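Local coordinates for protein IWS1 (PDB 2XPP) that probably acts as a transcription factor that regulates transcription by RNA polymerase II, at residues Gly36-Val41 / Ile81-Arg86. Sequence-based numbering, arbitrary orientation.
Sequences GKIENV and IKIRKR
Ile83 reaches across to helix 36-48 and lays its CD1 methyl against the start of that helix. Ile83 CD1 sits 3.6 Å from Lys37 CB and close to the backbone N of Ile38. CG1 of Ile83 stands beside its own backbone N (chi1 -55°), and from there the branch runs on between Lys37 and Ile38. The Lys37 chain passes Ile83 at about a right angle. Its methylenes make this contact; the ammonium leads away to a salt bridge with Asp24 of helix 5-30.

Ile38 meets Lys82 with its CD1 methyl. That methyl lies on the aliphatic chain of Lys82, 3.8 Å from Lys82 CB, and the two side chains cross almost perpendicularly. The same methyl also touches Ile83, with Ile38 CD1 to Ile83 CG1 at 4.1 Å. The Lys82 chain stays extended until a bend at chi4 (-100°). Its NZ ends 3.2 Å from Ile38 O, with Val41 CG1 also nearby.

Val41 divides its two methyls between neighbours. CG1 faces Ile83 CG1 and the end of Lys82, while CG2 packs 4.1 Å from Arg86 CB. Beyond those methylenes, the guanidinium of Arg86 reaches helix 36-48 through a salt bridge to Asp46 and a hydrogen bond from NE to Ser45. Its salt bridge to Asp89 stays within helix 81-92. Trp69 of helix 62-70 also touches Lys37 and Val41.

The segment axes come within 9.6 Å at a crossing angle of 50°. The result is an aliphatic helix-helix interface with the Lys82 chain along its edge. It packs helix 36-48 against helix 81-92 in an all-helical fold, and helix 81-92 belongs to the TFIIS N-terminal-like family region characteristic of IWS1.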
loop_
_atom_site.group_PDB
_atom_site.type_symbol
_atom_site.label_atom_id
_atom_site.label_comp_id
_atom_site.label_asym_id
_atom_site.label_seq_id
_atom_site.Cartn_x
_atom_site.Cartn_y
_atom_site.Cartn_z
ATOM N N GLY A 36 -11.688 -6.790 -10.509
ATOM C CA GLY A 36 -10.509 -7.682 -10.366
ATOM C C GLY A 36 -9.909 -7.676 -8.970
ATOM O O GLY A 36 -9.597 -8.760 -8.405
ATOM N N LYS A 37 -9.786 -6.489 -8.378
ATOM C CA LYS A 37 -9.213 -6.408 -7.033
ATOM C C LYS A 37 -10.100 -7.096 -6.039
ATOM O O LYS A 37 -9.644 -7.906 -5.204
ATOM C CB LYS A 37 -8.988 -4.948 -6.586
ATOM C CG LYS A 37 -7.858 -4.268 -7.356
ATOM C CD LYS A 37 -7.612 -2.818 -6.863
ATOM C CE LYS A 37 -8.871 -1.961 -6.937
ATOM N NZ LYS A 37 -9.354 -1.848 -8.333
ATOM N N ILE A 38 -11.377 -6.780 -6.109
ATOM C CA ILE A 38 -12.278 -7.377 -5.109
ATOM C C ILE A 38 -12.394 -8.893 -5.244
ATOM O O ILE A 38 -12.531 -9.585 -4.229
ATOM C CB ILE A 38 -13.639 -6.617 -5.089
ATOM C CG1 ILE A 38 -14.464 -7.014 -3.861
ATOM C CG2 ILE A 38 -14.436 -6.854 -6.323
ATOM C CD1 ILE A 38 -13.918 -6.435 -2.570
ATOM N N GLU A 39 -12.345 -9.411 -6.475
ATOM C CA GLU A 39 -12.514 -10.849 -6.714
ATOM C C GLU A 39 -11.258 -11.642 -6.294
ATOM O O GLU A 39 -11.315 -12.869 -6.105
ATOM C CB GLU A 39 -12.891 -11.138 -8.175
ATOM C CG GLU A 39 -14.319 -10.656 -8.508
ATOM C CD GLU A 39 -14.651 -10.620 -10.012
ATOM O OE1 GLU A 39 -13.741 -10.849 -10.836
ATOM O OE2 GLU A 39 -15.842 -10.361 -10.368
ATOM N N ASN A 40 -10.137 -10.940 -6.145
ATOM C CA ASN A 40 -8.856 -11.617 -5.915
ATOM C C ASN A 40 -8.198 -11.264 -4.589
ATOM O O ASN A 40 -7.206 -11.896 -4.209
ATOM C CB ASN A 40 -7.892 -11.300 -7.061
ATOM C CG ASN A 40 -8.269 -12.006 -8.334
ATOM O OD1 ASN A 40 -7.973 -13.194 -8.505
ATOM N ND2 ASN A 40 -8.967 -11.316 -9.224
ATOM N N VAL A 41 -8.695 -10.233 -3.917
ATOM C CA VAL A 41 -8.005 -9.714 -2.737
ATOM C C VAL A 41 -7.838 -10.768 -1.628
ATOM O O VAL A 41 -6.783 -10.775 -0.960
ATOM C CB VAL A 41 -8.613 -8.392 -2.155
ATOM C CG1 VAL A 41 -10.028 -8.573 -1.589
ATOM C CG2 VAL A 41 -7.677 -7.786 -1.120
ATOM N N ILE A 81 -13.962 -0.905 0.305
ATOM C CA ILE A 81 -13.400 -0.876 1.681
ATOM C C ILE A 81 -12.832 -2.274 2.068
ATOM O O ILE A 81 -11.939 -2.390 2.950
ATOM C CB ILE A 81 -14.465 -0.354 2.707
ATOM C CG1 ILE A 81 -13.750 0.106 4.008
ATOM C CG2 ILE A 81 -15.548 -1.390 2.959
ATOM C CD1 ILE A 81 -14.641 0.704 5.017
ATOM N N LYS A 82 -13.338 -3.335 1.441
ATOM C CA LYS A 82 -12.794 -4.678 1.791
ATOM C C LYS A 82 -11.321 -4.776 1.386
ATOM O O LYS A 82 -10.487 -5.362 2.113
ATOM C CB LYS A 82 -13.630 -5.776 1.162
ATOM C CG LYS A 82 -12.966 -7.158 1.245
ATOM C CD LYS A 82 -13.977 -8.228 0.906
ATOM C CE LYS A 82 -13.325 -9.503 0.393
ATOM N NZ LYS A 82 -13.391 -9.597 -1.132
ATOM N N ILE A 83 -10.972 -4.178 0.239
ATOM C CA ILE A 83 -9.594 -4.066 -0.195
ATOM C C ILE A 83 -8.731 -3.198 0.726
ATOM O O ILE A 83 -7.606 -3.594 1.123
ATOM C CB ILE A 83 -9.504 -3.516 -1.641
ATOM C CG1 ILE A 83 -10.355 -4.409 -2.564
ATOM C CG2 ILE A 83 -8.016 -3.335 -2.045
ATOM C CD1 ILE A 83 -10.843 -3.646 -3.799
ATOM N N ARG A 84 -9.280 -2.048 1.097
ATOM C CA ARG A 84 -8.606 -1.104 1.995
ATOM C C ARG A 84 -8.271 -1.810 3.309
ATOM O O ARG A 84 -7.122 -1.746 3.788
ATOM C CB ARG A 84 -9.480 0.121 2.234
ATOM C CG ARG A 84 -9.766 0.811 0.885
ATOM C CD ARG A 84 -10.190 2.260 0.994
ATOM N NE ARG A 84 -11.207 2.624 1.988
ATOM C CZ ARG A 84 -12.510 2.798 1.709
ATOM N NH1 ARG A 84 -12.971 2.528 0.497
ATOM N NH2 ARG A 84 -13.369 3.206 2.644
ATOM N N LYS A 85 -9.258 -2.471 3.883
ATOM C CA LYS A 85 -9.049 -3.139 5.189
ATOM C C LYS A 85 -8.037 -4.260 5.075
ATOM O O LYS A 85 -7.092 -4.352 5.895
ATOM C CB LYS A 85 -10.361 -3.692 5.710
ATOM C CG LYS A 85 -11.202 -2.580 6.213
ATOM C CD LYS A 85 -12.472 -3.161 6.767
ATOM C CE LYS A 85 -13.209 -2.055 7.442
ATOM N NZ LYS A 85 -14.447 -2.599 8.056
ATOM N N ARG A 86 -8.206 -5.109 4.074
ATOM C CA ARG A 86 -7.382 -6.307 4.015
ATOM C C ARG A 86 -5.902 -5.996 3.721
ATOM O O ARG A 86 -5.035 -6.592 4.339
ATOM C CB ARG A 86 -7.906 -7.230 2.968
ATOM C CG ARG A 86 -7.139 -8.512 2.946
ATOM C CD ARG A 86 -7.474 -9.383 4.190
ATOM N NE ARG A 86 -6.746 -10.633 4.061
ATOM C CZ ARG A 86 -6.185 -11.320 5.043
ATOM N NH1 ARG A 86 -6.265 -10.893 6.301
ATOM N NH2 ARG A 86 -5.539 -12.438 4.752
#